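Local coordinates for protein PTS-dependent dihydroxyacetone kinase, ADP-binding subunit dhaL (Lactococcus lactis subsp. lactis, PDB 3CR3) that carries the nucleotide of the PEP-dependent dihydroxyacetone kinase, taking a phosphoryl group from DhaM onto bound ADP and passing it to dihydroxyacetone held by DhaK, at residues 66-71 / 86-91. Numbering follows the deposited sequence.
Sequences KVAMTL and AFLAMS
An antiparallel helical hairpin of the all-helical DhaL fold, helices 60-74 and 79-94, packs here through V67, A68, M69 and L71 against F87 and L88; the axes of segments 66-71 and 86-91 approach to 7.9 Å, with their directions 160° apart. ADP-binding A78 and S79 lie where the connection meets the second helix, and the L71 side chain is about 10 Å from the bound ADP. V67 sets CG1 over the middle of the F87 ring in a CH-pi contact, 3.5 Å from the centroid and 12° off the normal. That methyl gets there by standing anti to the backbone N (chi1 173°). CE of selenomethionine M90, on F87's own helix, lies over the opposite face, so the ring is sandwiched between two methyl groups. L71 adds CD1 obliquely, 4.2 Å from F87 CD2, and L11 of helix 4-20 touches both V67 and F87. With only an alanine at F87, V67 CG1 and the M90 methyl would probably lose the ring between them, opening a gap between the helices. The backbones come closest at A68 and F87, CA to CA 5.0 Å, helped by the small A68 side chain. On the next residue, selenomethionine M69 bends at chi2 and chi3 and presses CE against L88 CD1 at 3.5 Å, closer than a usual carbon-carbon contact.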
ATOM      1  N   LYS A  66      -4.983  32.638  13.173  1.00 20.60           N
ATOM      2  CA  LYS A  66      -4.067  32.876  12.055  1.00 20.80           C
ATOM      3  C   LYS A  66      -2.871  31.920  12.107  1.00 20.71           C
ATOM      4  O   LYS A  66      -2.396  31.431  11.067  1.00 20.13           O
ATOM      5  CB  LYS A  66      -3.593  34.337  12.056  1.00 20.75           C
ATOM      6  CG  LYS A  66      -2.659  34.733  10.897  1.00 21.69           C
ATOM      7  CD  LYS A  66      -3.273  34.454   9.523  1.00 24.28           C
ATOM      8  CE  LYS A  66      -4.201  35.581   9.053  1.00 25.45           C
ATOM      9  NZ  LYS A  66      -4.977  35.124   7.849  1.00 26.43           N
ATOM     10  N   VAL A  67      -2.396  31.658  13.321  1.00 20.77           N
ATOM     11  CA  VAL A  67      -1.311  30.699  13.538  1.00 20.77           C
ATOM     12  C   VAL A  67      -1.791  29.308  13.119  1.00 21.21           C
ATOM     13  O   VAL A  67      -1.135  28.629  12.333  1.00 21.60           O
ATOM     14  CB  VAL A  67      -0.816  30.705  15.010  1.00 20.99           C
ATOM     15  CG1 VAL A  67       0.212  29.573  15.263  1.00 20.26           C
ATOM     16  CG2 VAL A  67      -0.218  32.050  15.355  1.00 21.00           C
ATOM     17  N   ALA A  68      -2.952  28.909  13.619  1.00 21.50           N
ATOM     18  CA  ALA A  68      -3.513  27.599  13.308  1.00 22.86           C
ATOM     19  C   ALA A  68      -3.620  27.337  11.788  1.00 23.71           C
ATOM     20  O   ALA A  68      -3.160  26.306  11.304  1.00 23.26           O
ATOM     21  CB  ALA A  68      -4.853  27.436  13.987  1.00 22.54           C
HETATM   22  N   MSE A  69      -4.195  28.283  11.044  1.00 24.38           N
HETATM   23  CA  MSE A  69      -4.395  28.113   9.600  1.00 25.99           C
HETATM   24  C   MSE A  69      -3.094  28.117   8.802  1.00 24.96           C
HETATM   25  O   MSE A  69      -2.959  27.357   7.847  1.00 24.53           O
HETATM   26  CB  MSE A  69      -5.365  29.166   9.035  1.00 27.14           C
HETATM   27  CG  MSE A  69      -6.726  29.203   9.727  1.00 34.02           C
HETATM   28 SE   MSE A  69      -7.655  27.467   9.780  1.00 51.81          SE
HETATM   29  CE  MSE A  69      -7.106  26.727  11.494  1.00 45.60           C
ATOM     30  N   THR A  70      -2.146  28.963   9.199  1.00 24.59           N
ATOM     31  CA  THR A  70      -0.837  29.017   8.547  1.00 24.71           C
ATOM     32  C   THR A  70      -0.061  27.696   8.722  1.00 24.98           C
ATOM     33  O   THR A  70       0.448  27.138   7.753  1.00 24.19           O
ATOM     34  CB  THR A  70       0.014  30.209   9.050  1.00 24.38           C
ATOM     35  OG1 THR A  70      -0.781  31.401   9.072  1.00 24.21           O
ATOM     36  CG2 THR A  70       1.209  30.429   8.156  1.00 24.49           C
ATOM     37  N   LEU A  71       0.009  27.202   9.958  1.00 25.73           N
ATOM     38  CA  LEU A  71       0.688  25.934  10.246  1.00 26.57           C
ATOM     39  C   LEU A  71      -0.006  24.758   9.549  1.00 27.98           C
ATOM     40  O   LEU A  71       0.661  23.865   9.021  1.00 28.03           O
ATOM     41  CB  LEU A  71       0.825  25.695  11.767  1.00 25.91           C
ATOM     42  CG  LEU A  71       1.657  26.693  12.595  1.00 24.36           C
ATOM     43  CD1 LEU A  71       1.716  26.288  14.078  1.00 23.69           C
ATOM     44  CD2 LEU A  71       3.066  26.904  12.054  1.00 23.75           C
ATOM     45  N   ALA A  86      -3.914  22.562  18.082  1.00 14.60           N
ATOM     46  CA  ALA A  86      -3.597  23.179  19.371  1.00 14.92           C
ATOM     47  C   ALA A  86      -3.954  24.665  19.301  1.00 14.87           C
ATOM     48  O   ALA A  86      -4.730  25.156  20.103  1.00 14.30           O
ATOM     49  CB  ALA A  86      -2.115  22.981  19.744  1.00 14.77           C
ATOM     50  N   PHE A  87      -3.430  25.368  18.301  1.00 15.12           N
ATOM     51  CA  PHE A  87      -3.695  26.791  18.191  1.00 16.07           C
ATOM     52  C   PHE A  87      -5.166  27.127  17.935  1.00 16.30           C
ATOM     53  O   PHE A  87      -5.667  28.124  18.433  1.00 16.70           O
ATOM     54  CB  PHE A  87      -2.730  27.461  17.202  1.00 16.43           C
ATOM     55  CG  PHE A  87      -1.394  27.790  17.824  1.00 16.77           C
ATOM     56  CD1 PHE A  87      -1.239  28.940  18.584  1.00 16.49           C
ATOM     57  CD2 PHE A  87      -0.311  26.916  17.699  1.00 16.74           C
ATOM     58  CE1 PHE A  87      -0.029  29.241  19.200  1.00 16.85           C
ATOM     59  CE2 PHE A  87       0.905  27.202  18.309  1.00 16.34           C
ATOM     60  CZ  PHE A  87       1.049  28.364  19.060  1.00 16.89           C
ATOM     61  N   LEU A  88      -5.861  26.269  17.201  1.00 16.94           N
ATOM     62  CA  LEU A  88      -7.270  26.490  16.912  1.00 17.55           C
ATOM     63  C   LEU A  88      -8.111  26.470  18.189  1.00 17.41           C
ATOM     64  O   LEU A  88      -8.990  27.317  18.377  1.00 16.85           O
ATOM     65  CB  LEU A  88      -7.773  25.442  15.915  1.00 17.24           C
ATOM     66  CG  LEU A  88      -9.063  25.750  15.163  1.00 19.44           C
ATOM     67  CD1 LEU A  88      -9.001  27.097  14.404  1.00 20.47           C
ATOM     68  CD2 LEU A  88      -9.348  24.613  14.207  1.00 21.02           C
ATOM     69  N   ALA A  89      -7.836  25.501  19.058  1.00 17.37           N
ATOM     70  CA  ALA A  89      -8.538  25.385  20.333  1.00 18.29           C
ATOM     71  C   ALA A  89      -8.197  26.569  21.233  1.00 19.35           C
ATOM     72  O   ALA A  89      -9.078  27.140  21.882  1.00 19.20           O
ATOM     73  CB  ALA A  89      -8.180  24.088  21.007  1.00 18.08           C
HETATM   74  N   MSE A  90      -6.916  26.949  21.248  1.00 20.59           N
HETATM   75  CA  MSE A  90      -6.453  28.128  21.984  1.00 23.01           C
HETATM   76  C   MSE A  90      -7.110  29.402  21.471  1.00 20.81           C
HETATM   77  O   MSE A  90      -7.412  30.306  22.247  1.00 20.02           O
HETATM   78  CB  MSE A  90      -4.927  28.249  21.933  1.00 22.10           C
HETATM   79  CG  MSE A  90      -4.217  27.120  22.669  1.00 25.94           C
HETATM   80 SE   MSE A  90      -2.275  27.230  22.555  1.00 32.21          SE
HETATM   81  CE  MSE A  90      -1.897  26.509  20.858  1.00 30.89           C
ATOM     82  N   SER A  91      -7.329  29.462  20.162  1.00 20.55           N
ATOM     83  CA  SER A  91      -8.061  30.569  19.562  1.00 20.11           C
ATOM     84  C   SER A  91      -9.472  30.652  20.167  1.00 20.03           C
ATOM     85  O   SER A  91      -9.911  31.719  20.611  1.00 19.24           O
ATOM     86  CB  SER A  91      -8.134  30.415  18.039  1.00 20.10           C
ATOM     87  OG  SER A  91      -8.806  31.510  17.452  1.00 20.21           O
TER